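Local coordinates for UDP-glucose 4-epimerase (Brucella ovis, PDB 4WOK), which probably catalyses the NAD-dependent interconversion of UDP-glucose and UDP-galactose by inverting the configuration at the sugar C4, at residues A[11-16]-A[35-40]; A[75-80]-A[117-122]; A[205-210]-A[282-287]; A[215-220]-A[286-291]. The protein carries 2 engineered substitutions. All coordinates share one frame; numbering follows the deposited sequence.

Contacts 1 and 2 lie in the parallel Rossmann sheet that carries NAD. Their centres are 10 Å apart, and they touch through neighbouring strands 13-17 and 79-82: Asn13 O is 2.8 Å from Val78 N, a probable hydrogen bond. The side chain of Val40 in contact 1 is about 7 Å from NAD, and that of Val80 in contact 2 about 11 Å. Contacts 3 and 4 belong to the C-terminal part, on the opposite side of the chain's centre. They share Val286 and Ala287, with centres 13 Å apart. The side chain of Leu215 in contact 4 is about 12 Å from the zinc ion. The centres of contacts 1 and 3 are 39 Å apart.

Contact 1. Residues A[11-16]-A[35-40]; sequences ANNVLV and GYAPVV
Tyr36 and Val14 meet at a slant, with Val14 CG2 3.6 Å from Tyr36 CD1. Asn12 O lies in the ring plane, at its edge. The ring gets there because Tyr36 CG is anti to the carbonyl carbon (chi1 -69°). Its hydroxyl bonds to Glu248 and Lys251. The Asn12 amide turns to the chain before the second strand. Its ND2 gives a 2.8 Å hydrogen bond to Gly35 O, which lies close to the amide plane. Gly35 has positive phi and closes helix 22-33 in a Schellman motif.

The strands run parallel in register. Val39 N bonds to Val14 O at 2.8 Å, and Val16 N to Val39 O at 2.7 Å. On one face Leu15 CD1 packs 4.0 Å from Val39 CG1. On the other, Val16 and Pro38 lie side by side, with Val16 CG2 4.1 Å from Pro38 CB. Asn13 OD1 approaches Ala37 CB at 3.5 Å, while its ND2 bonds to Tyr75 O.

This is the first beta-alpha-beta unit of the Rossmann fold. Helix 22-33 covers Val14, Val16, Tyr36 and Pro38 through Leu31 and Ala28. Helix 65-75 covers Leu15 and Val39 on the other face, and strand 79-82 flanks strand 13-17.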
loop_
_atom_site.group_PDB
_atom_site.type_symbol
_atom_site.label_atom_id
_atom_site.label_comp_id
_atom_site.label_asym_id
_atom_site.label_seq_id
_atom_site.Cartn_x
_atom_site.Cartn_y
_atom_site.Cartn_z
ATOM N N ALA A 11 15.413 16.422 -13.837
ATOM C CA ALA A 11 14.503 17.555 -13.973
ATOM C C ALA A 11 13.279 17.343 -13.094
ATOM O O ALA A 11 13.252 17.762 -11.935
ATOM C CB ALA A 11 14.093 17.756 -15.426
ATOM N N ASN A 12 12.258 16.693 -13.633
ATOM C CA ASN A 12 11.090 16.438 -12.813
ATOM C C ASN A 12 10.441 15.086 -13.111
ATOM O O ASN A 12 9.322 14.848 -12.679
ATOM C CB ASN A 12 10.064 17.577 -12.962
ATOM C CG ASN A 12 9.356 17.558 -14.303
ATOM O OD1 ASN A 12 9.918 17.119 -15.311
ATOM N ND2 ASN A 12 8.107 18.032 -14.323
ATOM N N ASN A 13 11.145 14.197 -13.822
ATOM C CA ASN A 13 10.633 12.819 -13.985
ATOM C C ASN A 13 10.711 12.053 -12.669
ATOM O O ASN A 13 11.742 12.079 -11.988
ATOM C CB ASN A 13 11.410 12.058 -15.064
ATOM C CG ASN A 13 11.186 12.611 -16.454
ATOM O OD1 ASN A 13 10.086 13.062 -16.791
ATOM N ND2 ASN A 13 12.232 12.573 -17.278
ATOM N N VAL A 14 9.628 11.371 -12.315
ATOM C CA VAL A 14 9.621 10.497 -11.158
ATOM C C VAL A 14 9.197 9.125 -11.648
ATOM O O VAL A 14 8.158 8.980 -12.281
ATOM C CB VAL A 14 8.680 11.018 -10.051
ATOM C CG1 VAL A 14 8.524 9.990 -8.930
ATOM C CG2 VAL A 14 9.241 12.334 -9.488
ATOM N N LEU A 15 10.047 8.128 -11.427
ATOM C CA LEU A 15 9.761 6.789 -11.909
ATOM C C LEU A 15 8.860 6.068 -10.901
ATOM O O LEU A 15 9.235 5.853 -9.748
ATOM C CB LEU A 15 11.051 6.000 -12.136
ATOM C CG LEU A 15 10.853 4.617 -12.760
ATOM C CD1 LEU A 15 10.423 4.786 -14.219
ATOM C CD2 LEU A 15 12.155 3.822 -12.653
ATOM N N VAL A 16 7.664 5.717 -11.339
ATOM C CA VAL A 16 6.708 5.048 -10.467
ATOM C C VAL A 16 6.623 3.593 -10.884
ATOM O O VAL A 16 5.916 3.222 -11.825
ATOM C CB VAL A 16 5.328 5.712 -10.519
ATOM C CG1 VAL A 16 4.417 5.101 -9.466
ATOM C CG2 VAL A 16 5.462 7.236 -10.292
ATOM N N GLY A 35 3.153 18.883 -10.323
ATOM C CA GLY A 35 4.082 19.361 -11.327
ATOM C C GLY A 35 5.198 18.403 -11.702
ATOM O O GLY A 35 6.085 18.759 -12.473
ATOM N N TYR A 36 5.175 17.200 -11.147
ATOM C CA TYR A 36 6.113 16.174 -11.579
ATOM C C TYR A 36 5.586 15.481 -12.822
ATOM O O TYR A 36 4.397 15.559 -13.141
ATOM C CB TYR A 36 6.360 15.141 -10.474
ATOM C CG TYR A 36 7.128 15.677 -9.292
ATOM C CD1 TYR A 36 8.512 15.827 -9.348
ATOM C CD2 TYR A 36 6.476 16.040 -8.123
ATOM C CE1 TYR A 36 9.219 16.311 -8.269
ATOM C CE2 TYR A 36 7.174 16.530 -7.040
ATOM C CZ TYR A 36 8.547 16.661 -7.117
ATOM O OH TYR A 36 9.253 17.148 -6.039
ATOM N N ALA A 37 6.486 14.812 -13.529
ATOM C CA ALA A 37 6.101 13.970 -14.646
ATOM C C ALA A 37 6.285 12.518 -14.238
ATOM O O ALA A 37 7.382 11.968 -14.341
ATOM C CB ALA A 37 6.925 14.294 -15.888
ATOM N N PRO A 38 5.206 11.894 -13.761
ATOM C CA PRO A 38 5.359 10.476 -13.440
ATOM C C PRO A 38 5.628 9.650 -14.688
ATOM O O PRO A 38 5.017 9.846 -15.738
ATOM C CB PRO A 38 4.012 10.108 -12.806
ATOM C CG PRO A 38 3.024 11.058 -13.428
ATOM C CD PRO A 38 3.815 12.370 -13.609
ATOM N N VAL A 39 6.565 8.723 -14.558
ATOM C CA VAL A 39 6.864 7.754 -15.591
ATOM C C VAL A 39 6.587 6.398 -15.003
ATOM O O VAL A 39 7.233 6.011 -14.030
ATOM C CB VAL A 39 8.327 7.830 -16.058
ATOM C CG1 VAL A 39 8.586 6.801 -17.137
ATOM C CG2 VAL A 39 8.641 9.246 -16.573
ATOM N N VAL A 40 5.645 5.667 -15.581
ATOM C CA VAL A 40 5.256 4.389 -14.967
ATOM C C VAL A 40 6.023 3.240 -15.603
ATOM O O VAL A 40 6.123 3.152 -16.830
ATOM C CB VAL A 40 3.724 4.146 -15.080
ATOM C CG1 VAL A 40 3.350 2.669 -14.725
ATOM C CG2 VAL A 40 2.968 5.096 -14.178
#

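Contact 2. Residues A[75-80]-A[117-122]. Engineered in segment 75-80: Ala76 (natural residue Val).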
loop_
_atom_site.group_PDB
_atom_site.type_symbol
_atom_site.label_atom_id
_atom_site.label_comp_id
_atom_site.label_asym_id
_atom_site.label_seq_id
_atom_site.Cartn_x
_atom_site.Cartn_y
_atom_site.Cartn_z
ATOM N N TYR A 75 15.200 8.508 -18.620
ATOM C CA TYR A 75 14.366 9.483 -17.919
ATOM C C TYR A 75 15.088 10.239 -16.798
ATOM O O TYR A 75 14.581 11.261 -16.329
ATOM C CB TYR A 75 13.114 8.800 -17.357
ATOM C CG TYR A 75 12.120 8.420 -18.431
ATOM C CD1 TYR A 75 11.248 9.359 -18.949
ATOM C CD2 TYR A 75 12.075 7.122 -18.947
ATOM C CE1 TYR A 75 10.347 9.028 -19.940
ATOM C CE2 TYR A 75 11.177 6.782 -19.942
ATOM C CZ TYR A 75 10.312 7.743 -20.427
ATOM O OH TYR A 75 9.418 7.437 -21.419
ATOM N N ALA A 76 16.265 9.761 -16.387
ATOM C CA ALA A 76 17.026 10.396 -15.303
ATOM C C ALA A 76 16.122 10.844 -14.154
ATOM O O ALA A 76 16.100 12.032 -13.801
ATOM C CB ALA A 76 17.833 11.611 -15.847
ATOM N N PRO A 77 15.359 9.909 -13.576
ATOM C CA PRO A 77 14.350 10.326 -12.601
ATOM C C PRO A 77 14.958 10.913 -11.339
ATOM O O PRO A 77 16.013 10.447 -10.902
ATOM C CB PRO A 77 13.605 9.030 -12.286
ATOM C CG PRO A 77 14.556 7.945 -12.610
ATOM C CD PRO A 77 15.428 8.443 -13.720
ATOM N N VAL A 78 14.302 11.918 -10.763
ATOM C CA VAL A 78 14.790 12.531 -9.535
ATOM C C VAL A 78 14.493 11.649 -8.324
ATOM O O VAL A 78 15.058 11.848 -7.249
ATOM C CB VAL A 78 14.170 13.921 -9.304
ATOM C CG1 VAL A 78 14.397 14.802 -10.517
ATOM C CG2 VAL A 78 12.679 13.784 -9.001
ATOM N N ALA A 79 13.588 10.690 -8.497
ATOM C CA ALA A 79 13.262 9.733 -7.453
ATOM C C ALA A 79 12.591 8.519 -8.075
ATOM O O ALA A 79 12.022 8.607 -9.171
ATOM C CB ALA A 79 12.339 10.352 -6.403
ATOM N N VAL A 80 12.642 7.402 -7.353
ATOM C CA VAL A 80 11.975 6.167 -7.747
ATOM C C VAL A 80 11.028 5.759 -6.615
ATOM O O VAL A 80 11.439 5.691 -5.461
ATOM C CB VAL A 80 12.990 5.037 -8.032
ATOM C CG1 VAL A 80 12.280 3.711 -8.378
ATOM C CG2 VAL A 80 13.935 5.450 -9.151
ATOM N N THR A 117 22.946 3.494 -12.085
ATOM C CA THR A 117 22.640 4.650 -12.919
ATOM C C THR A 117 22.754 5.948 -12.105
ATOM O O THR A 117 22.405 7.019 -12.590
ATOM C CB THR A 117 21.228 4.534 -13.551
ATOM O OG1 THR A 117 20.230 4.451 -12.522
ATOM C CG2 THR A 117 21.129 3.265 -14.439
ATOM N N ARG A 118 23.244 5.835 -10.871
ATOM C CA ARG A 118 23.317 6.970 -9.939
ATOM C C ARG A 118 21.930 7.575 -9.776
ATOM O O ARG A 118 21.782 8.779 -9.562
ATOM C CB ARG A 118 24.324 8.029 -10.414
ATOM N N THR A 119 20.911 6.734 -9.901
ATOM C CA THR A 119 19.560 7.160 -9.597
ATOM C C THR A 119 19.383 7.007 -8.095
ATOM O O THR A 119 19.409 5.915 -7.571
ATOM C CB THR A 119 18.510 6.345 -10.368
ATOM O OG1 THR A 119 18.659 6.598 -11.771
ATOM C CG2 THR A 119 17.104 6.745 -9.932
ATOM N N GLN A 120 19.193 8.115 -7.398
ATOM C CA GLN A 120 19.486 8.134 -5.974
ATOM C C GLN A 120 18.351 7.899 -4.991
ATOM O O GLN A 120 18.539 7.217 -3.984
ATOM C CB GLN A 120 20.129 9.479 -5.615
ATOM C CG GLN A 120 21.573 9.337 -5.200
ATOM C CD GLN A 120 21.721 8.660 -3.855
ATOM O OE1 GLN A 120 20.733 8.299 -3.212
ATOM N NE2 GLN A 120 22.963 8.496 -3.412
ATOM N N ASN A 121 17.192 8.486 -5.238
ATOM C CA ASN A 121 16.182 8.547 -4.191
ATOM C C ASN A 121 15.076 7.484 -4.291
ATOM O O ASN A 121 14.225 7.571 -5.167
ATOM C CB ASN A 121 15.562 9.936 -4.202
ATOM C CG ASN A 121 16.588 11.021 -3.885
ATOM O OD1 ASN A 121 17.400 10.863 -2.978
ATOM N ND2 ASN A 121 16.564 12.113 -4.640
ATOM N N VAL A 122 15.065 6.519 -3.371
ATOM C CA VAL A 122 14.087 5.421 -3.449
ATOM C C VAL A 122 13.038 5.498 -2.353
ATOM O O VAL A 122 13.356 5.516 -1.165
ATOM C CB VAL A 122 14.781 4.046 -3.389
ATOM C CG1 VAL A 122 13.745 2.908 -3.362
ATOM C CG2 VAL A 122 15.722 3.896 -4.584
HETATM O O HOH W 1 18.547 9.079 -12.629
#
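Asn121 O receives the shortest direct hydrogen bond between the segments, from Val80 N at 2.7 Å. The bond is nearly straight, 171° at the hydrogen, and arrives almost along the C=O axis. Ala79 CA also approaches Asn121 O, at 3.3 Å. The Asn121 side chain reaches to the loop just before strand 79-82. Its ND2 donates to Val78 O at 3.0 Å, with that oxygen tilted 16° from the amide plane. CG stands beside the backbone N (chi1 -63°), which directs the amide to Val78. The two strands are thus tied before their regular parallel pairing begins at Val80 and Val122.

Thr119 supplies the apolar contact. Its CG2 is 3.5 Å from Val80 CG2 and 3.9 Å from Pro77 CG, crossing each side chain at about a right angle. Thr119 OG1 instead faces a water at 2.6 Å, which makes a weak bond to Pro77 O.

The contact joins two central strands of the Rossmann sheet. Strand 13-17 borders strand 79-82, and Arg172 and Val174 bond to Val122 from the next strand. Helix 96-116 covers Val80 and Val122 through Cys114. Helix 236-251 packs on Ala79 and Asn121.

Contact 3. Residues A[205-210]-A[282-287]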
loop_
_atom_site.group_PDB
_atom_site.type_symbol
_atom_site.label_atom_id
_atom_site.label_comp_id
_atom_site.label_asym_id
_atom_site.label_seq_id
_atom_site.Cartn_x
_atom_site.Cartn_y
_atom_site.Cartn_z
ATOM N N MET A 205 -18.129 -4.636 0.022
ATOM C CA MET A 205 -18.937 -3.852 -0.912
ATOM C C MET A 205 -19.465 -4.703 -2.057
ATOM O O MET A 205 -20.633 -4.582 -2.456
ATOM C CB MET A 205 -18.128 -2.676 -1.469
ATOM C CG MET A 205 -17.911 -1.594 -0.448
ATOM S SD MET A 205 -16.891 -0.235 -1.036
ATOM C CE MET A 205 -17.078 0.870 0.365
ATOM N N MET A 206 -18.603 -5.551 -2.594
ATOM C CA MET A 206 -19.010 -6.471 -3.641
ATOM C C MET A 206 -20.158 -7.346 -3.154
ATOM O O MET A 206 -21.107 -7.593 -3.893
ATOM C CB MET A 206 -17.833 -7.334 -4.087
ATOM C CG MET A 206 -16.761 -6.553 -4.868
ATOM S SD MET A 206 -15.227 -7.493 -5.024
ATOM C CE MET A 206 -15.758 -8.804 -6.126
ATOM N N ALA A 207 -20.070 -7.791 -1.906
ATOM C CA ALA A 207 -21.111 -8.646 -1.329
ATOM C C ALA A 207 -22.423 -7.860 -1.186
ATOM O O ALA A 207 -23.486 -8.341 -1.555
ATOM C CB ALA A 207 -20.663 -9.196 0.007
ATOM N N ALA A 208 -22.336 -6.634 -0.675
ATOM C CA ALA A 208 -23.521 -5.778 -0.560
ATOM C C ALA A 208 -24.122 -5.519 -1.941
ATOM O O ALA A 208 -25.331 -5.419 -2.095
ATOM C CB ALA A 208 -23.170 -4.469 0.128
ATOM N N ALA A 209 -23.264 -5.444 -2.952
ATOM C CA ALA A 209 -23.708 -5.162 -4.314
ATOM C C ALA A 209 -24.201 -6.396 -5.066
ATOM O O ALA A 209 -24.778 -6.273 -6.144
ATOM C CB ALA A 209 -22.582 -4.508 -5.096
ATOM N N GLY A 210 -23.956 -7.581 -4.509
ATOM C CA GLY A 210 -24.418 -8.816 -5.114
ATOM C C GLY A 210 -23.398 -9.360 -6.089
ATOM O O GLY A 210 -23.673 -10.298 -6.836
ATOM N N ARG A 282 -27.548 -0.539 1.026
ATOM C CA ARG A 282 -27.537 -1.972 0.787
ATOM C C ARG A 282 -26.731 -2.664 1.871
ATOM O O ARG A 282 -25.610 -2.267 2.164
ATOM C CB ARG A 282 -26.984 -2.270 -0.602
ATOM C CG ARG A 282 -27.783 -1.566 -1.682
ATOM C CD ARG A 282 -27.420 -2.044 -3.067
ATOM N NE ARG A 282 -27.815 -3.433 -3.281
ATOM C CZ ARG A 282 -27.734 -4.052 -4.454
ATOM N NH1 ARG A 282 -27.279 -3.397 -5.516
ATOM N NH2 ARG A 282 -28.105 -5.322 -4.567
ATOM N N SER A 283 -27.314 -3.684 2.488
ATOM C CA SER A 283 -26.643 -4.379 3.579
ATOM C C SER A 283 -25.627 -5.389 3.060
ATOM O O SER A 283 -25.786 -5.944 1.970
ATOM C CB SER A 283 -27.654 -5.091 4.472
ATOM O OG SER A 283 -28.246 -6.174 3.782
ATOM N N VAL A 284 -24.589 -5.625 3.854
ATOM C CA VAL A 284 -23.585 -6.638 3.538
ATOM C C VAL A 284 -24.053 -7.997 4.050
ATOM O O VAL A 284 -24.337 -8.136 5.232
ATOM C CB VAL A 284 -22.227 -6.298 4.167
ATOM C CG1 VAL A 284 -21.184 -7.348 3.785
ATOM C CG2 VAL A 284 -21.780 -4.907 3.747
ATOM N N PRO A 285 -24.147 -9.003 3.164
ATOM C CA PRO A 285 -24.651 -10.311 3.610
ATOM C C PRO A 285 -23.600 -11.118 4.384
ATOM O O PRO A 285 -23.020 -12.062 3.856
ATOM C CB PRO A 285 -25.030 -11.003 2.301
ATOM C CG PRO A 285 -24.094 -10.391 1.282
ATOM C CD PRO A 285 -23.988 -8.941 1.701
ATOM N N VAL A 286 -23.386 -10.741 5.641
ATOM C CA VAL A 286 -22.363 -11.342 6.482
ATOM C C VAL A 286 -22.682 -12.778 6.876
ATOM O O VAL A 286 -23.802 -13.097 7.261
ATOM C CB VAL A 286 -22.149 -10.521 7.764
ATOM C CG1 VAL A 286 -21.181 -11.226 8.704
ATOM C CG2 VAL A 286 -21.625 -9.143 7.412
ATOM N N ALA A 287 -21.684 -13.641 6.749
ATOM C CA ALA A 287 -21.757 -14.980 7.305
ATOM C C ALA A 287 -20.732 -15.064 8.419
ATOM O O ALA A 287 -19.533 -15.152 8.163
ATOM C CB ALA A 287 -21.492 -16.026 6.240
HETATM O O HOH W 2 -27.427 -5.927 -0.539
#
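The last turn of helix 200-209 packs against the connection that leads from helix 269-280 into strand 286-289. Ala207 points its CB at this chain, and Ala208 packs with its CA and the flank of its methyl. Ala207 CB sits 3.7 Å from Pro285 CD, so the proline ring rests on the helix. Ala208 CB meets Val284 CG2 at 3.9 Å. The valine places that methyl beside its own backbone N, anti to the carbonyl carbon, while CG1 goes toward Ala207. Small alanine side chains let the backbones come close: the CA atoms of Ala208 and Val284 are 4.2 Å apart.

No direct hydrogen bond crosses the contact. A water bridges the two segments. It donates to Ala208 O at 2.7 Å and to Ser283 O at 3.0 Å. It thereby joins a carbonyl of the last helical turn to the extended chain. Ala208 CA also makes a CA-H...O contact with Ser283 O at 3.4 Å.

Arg282 folds over the helix end. Its chain bends at chi3 (67°) and lays one guanidinium face on Ala209, with Ala209 CA 4.1 Å above the plane over its centre. Ala208 O lies over the same face. Its 3.4 Å distance to Arg282 NE is not a hydrogen bond, because the angle is poor.

Val284 also packs on helix 269-280 through Val273 and Ile276. Pro285 is the centre of an inverse gamma turn that leads into strand 286-289. The helix end and this turn belong to the C-terminal part, where strand 286-289 pairs with strand 215-218. In this epimerase family that part probably helps bind the UDP-sugar.

Contact 4. Residues A[215-220]-A[286-291]; sequences LEVYGD and VAMRAR
In one of its two modelled conformers, Arg289 forms a salt bridge with Glu216 on one face of a two-stranded parallel sheet in the C-terminal part of the epimerase. The bridge is therefore uncertain in occupancy, as are the other contacts of this guanidinium. Glu216 OE2 is 3.1 Å from Arg289 NE, and the N-H points almost straight at it (171°). The oxygen lies in the guanidinium plane, at its edge. Arg289 NE meets OE2 from well above the carboxylate plane (68° out of it). Tyr218 stands beside the arginine. In this conformer its OH lies 3.6 Å above one guanidinium face, offset toward the rim, and its CD1 is 3.6 Å from Arg289 CB. The arginine chain bends at chi2 (-89°) and chi3, which brings NE back to the glutamate.

On the other face Val217 CG2 packs 3.8 Å from Val286 CG1. Its CG1 meets Met288 SD at 3.6 Å. Met288 bends at chi2, which brings SD against Val217 CG1. A second bend, at chi3, turns CE toward Val217 and Asp220.

Backbone bonds set this arrangement. Ala287 N bonds to Leu215 O, and Val217 N to Ala287 O. Arg289 N bonds to Val217 O at 2.8 Å.

Farther out, helix 269-280 lies against Val217, Val286 and Met288, while helix 200-209 covers Leu215. Arg292 makes a cation-pi contact with Tyr218. Arg291 turns its end away to a salt bridge with Asp221. Beyond the strands the chains close up at Gly219. Its N is 2.8 Å from Arg289 O in a weak, bent bond, and its CA lies 3.6 Å from Arg291 CB.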
loop_
_atom_site.group_PDB
_atom_site.type_symbol
_atom_site.label_atom_id
_atom_site.label_comp_id
_atom_site.label_asym_id
_atom_site.label_seq_id
_atom_site.Cartn_x
_atom_site.Cartn_y
_atom_site.Cartn_z
ATOM N N LEU A 215 -20.168 -12.395 2.648
ATOM C CA LEU A 215 -18.899 -11.997 3.230
ATOM C C LEU A 215 -18.700 -12.828 4.484
ATOM O O LEU A 215 -19.398 -12.642 5.485
ATOM C CB LEU A 215 -18.855 -10.507 3.555
ATOM C CG LEU A 215 -17.554 -10.073 4.238
ATOM C CD1 LEU A 215 -16.390 -9.956 3.231
ATOM C CD2 LEU A 215 -17.717 -8.783 5.025
ATOM N N GLU A 216 -17.779 -13.781 4.414
ATOM C CA GLU A 216 -17.445 -14.572 5.582
ATOM C C GLU A 216 -16.600 -13.729 6.528
ATOM O O GLU A 216 -15.585 -13.168 6.130
ATOM C CB GLU A 216 -16.717 -15.861 5.184
ATOM C CG GLU A 216 -17.656 -16.977 4.739
ATOM C CD GLU A 216 -16.928 -18.269 4.399
ATOM O OE1 GLU A 216 -15.751 -18.198 3.979
ATOM O OE2 GLU A 216 -17.535 -19.351 4.554
ATOM N N VAL A 217 -17.046 -13.627 7.774
ATOM C CA VAL A 217 -16.349 -12.855 8.793
ATOM C C VAL A 217 -15.977 -13.789 9.930
ATOM O O VAL A 217 -16.837 -14.453 10.497
ATOM C CB VAL A 217 -17.213 -11.694 9.332
ATOM C CG1 VAL A 217 -16.579 -11.084 10.576
ATOM C CG2 VAL A 217 -17.427 -10.645 8.250
ATOM N N TYR A 218 -14.691 -13.842 10.260
ATOM C CA TYR A 218 -14.213 -14.825 11.228
ATOM C C TYR A 218 -14.115 -14.265 12.647
ATOM O O TYR A 218 -13.081 -13.736 13.056
ATOM C CB TYR A 218 -12.865 -15.391 10.759
ATOM C CG TYR A 218 -13.035 -16.325 9.578
ATOM C CD1 TYR A 218 -13.370 -17.659 9.776
ATOM C CD2 TYR A 218 -12.908 -15.866 8.271
ATOM C CE1 TYR A 218 -13.552 -18.523 8.712
ATOM C CE2 TYR A 218 -13.090 -16.728 7.190
ATOM C CZ TYR A 218 -13.414 -18.058 7.427
ATOM O OH TYR A 218 -13.601 -18.938 6.382
ATOM N N GLY A 219 -15.215 -14.374 13.386
ATOM C CA GLY A 219 -15.228 -14.030 14.796
ATOM C C GLY A 219 -16.040 -12.801 15.166
ATOM O O GLY A 219 -15.865 -11.719 14.596
ATOM N N ASP A 220 -16.935 -12.975 16.132
ATOM C CA ASP A 220 -17.696 -11.864 16.687
ATOM C C ASP A 220 -17.503 -11.793 18.198
ATOM O O ASP A 220 -18.201 -11.045 18.887
ATOM C CB ASP A 220 -19.192 -11.988 16.344
ATOM C CG ASP A 220 -19.806 -13.311 16.795
ATOM O OD1 ASP A 220 -19.104 -14.138 17.414
ATOM O OD2 ASP A 220 -21.013 -13.519 16.533
ATOM N N VAL A 286 -23.386 -10.741 5.641
ATOM C CA VAL A 286 -22.363 -11.342 6.482
ATOM C C VAL A 286 -22.682 -12.778 6.876
ATOM O O VAL A 286 -23.802 -13.097 7.261
ATOM C CB VAL A 286 -22.149 -10.521 7.764
ATOM C CG1 VAL A 286 -21.181 -11.226 8.704
ATOM C CG2 VAL A 286 -21.625 -9.143 7.412
ATOM N N ALA A 287 -21.684 -13.641 6.749
ATOM C CA ALA A 287 -21.757 -14.980 7.305
ATOM C C ALA A 287 -20.732 -15.064 8.419
ATOM O O ALA A 287 -19.533 -15.152 8.163
ATOM C CB ALA A 287 -21.492 -16.026 6.240
ATOM N N MET A 288 -21.207 -15.005 9.652
ATOM C CA MET A 288 -20.329 -15.013 10.808
ATOM C C MET A 288 -19.834 -16.425 11.099
ATOM O O MET A 288 -20.630 -17.341 11.314
ATOM C CB MET A 288 -21.056 -14.434 12.024
ATOM C CG MET A 288 -20.133 -14.026 13.153
ATOM S SD MET A 288 -18.963 -12.744 12.662
ATOM C CE MET A 288 -20.032 -11.304 12.587
ATOM N N ARG A 289 -18.516 -16.590 11.081
ATOM C CA ARG A 289 -17.852 -17.863 11.347
ATOM C C ARG A 289 -17.057 -17.792 12.646
ATOM O O ARG A 289 -16.801 -16.702 13.166
ATOM C CB ARG A 289 -16.914 -18.234 10.198
ATOM C CG ARG A 289 -17.567 -18.257 8.834
ATOM C CD ARG A 289 -18.151 -19.621 8.523
ATOM N NE ARG A 289 -17.363 -20.333 7.520
ATOM C CZ ARG A 289 -16.479 -21.285 7.794
ATOM N NH1 ARG A 289 -15.810 -21.870 6.807
ATOM N NH2 ARG A 289 -16.263 -21.656 9.051
ATOM N N ALA A 290 -16.638 -18.951 13.143
ATOM C CA ALA A 290 -15.850 -19.024 14.364
ATOM C C ALA A 290 -14.536 -18.256 14.237
ATOM O O ALA A 290 -13.857 -18.316 13.209
ATOM C CB ALA A 290 -15.576 -20.477 14.729
ATOM N N ARG A 291 -14.191 -17.529 15.293
ATOM C CA ARG A 291 -12.909 -16.842 15.355
ATOM C C ARG A 291 -11.779 -17.858 15.305
ATOM O O ARG A 291 -11.860 -18.918 15.925
ATOM C CB ARG A 291 -12.822 -15.998 16.626
ATOM C CG ARG A 291 -11.492 -15.296 16.834
ATOM C CD ARG A 291 -11.580 -14.330 18.003
ATOM N NE ARG A 291 -12.257 -14.934 19.147
ATOM C CZ ARG A 291 -11.646 -15.681 20.060
ATOM N NH1 ARG A 291 -10.344 -15.911 19.958
ATOM N NH2 ARG A 291 -12.329 -16.198 21.072
#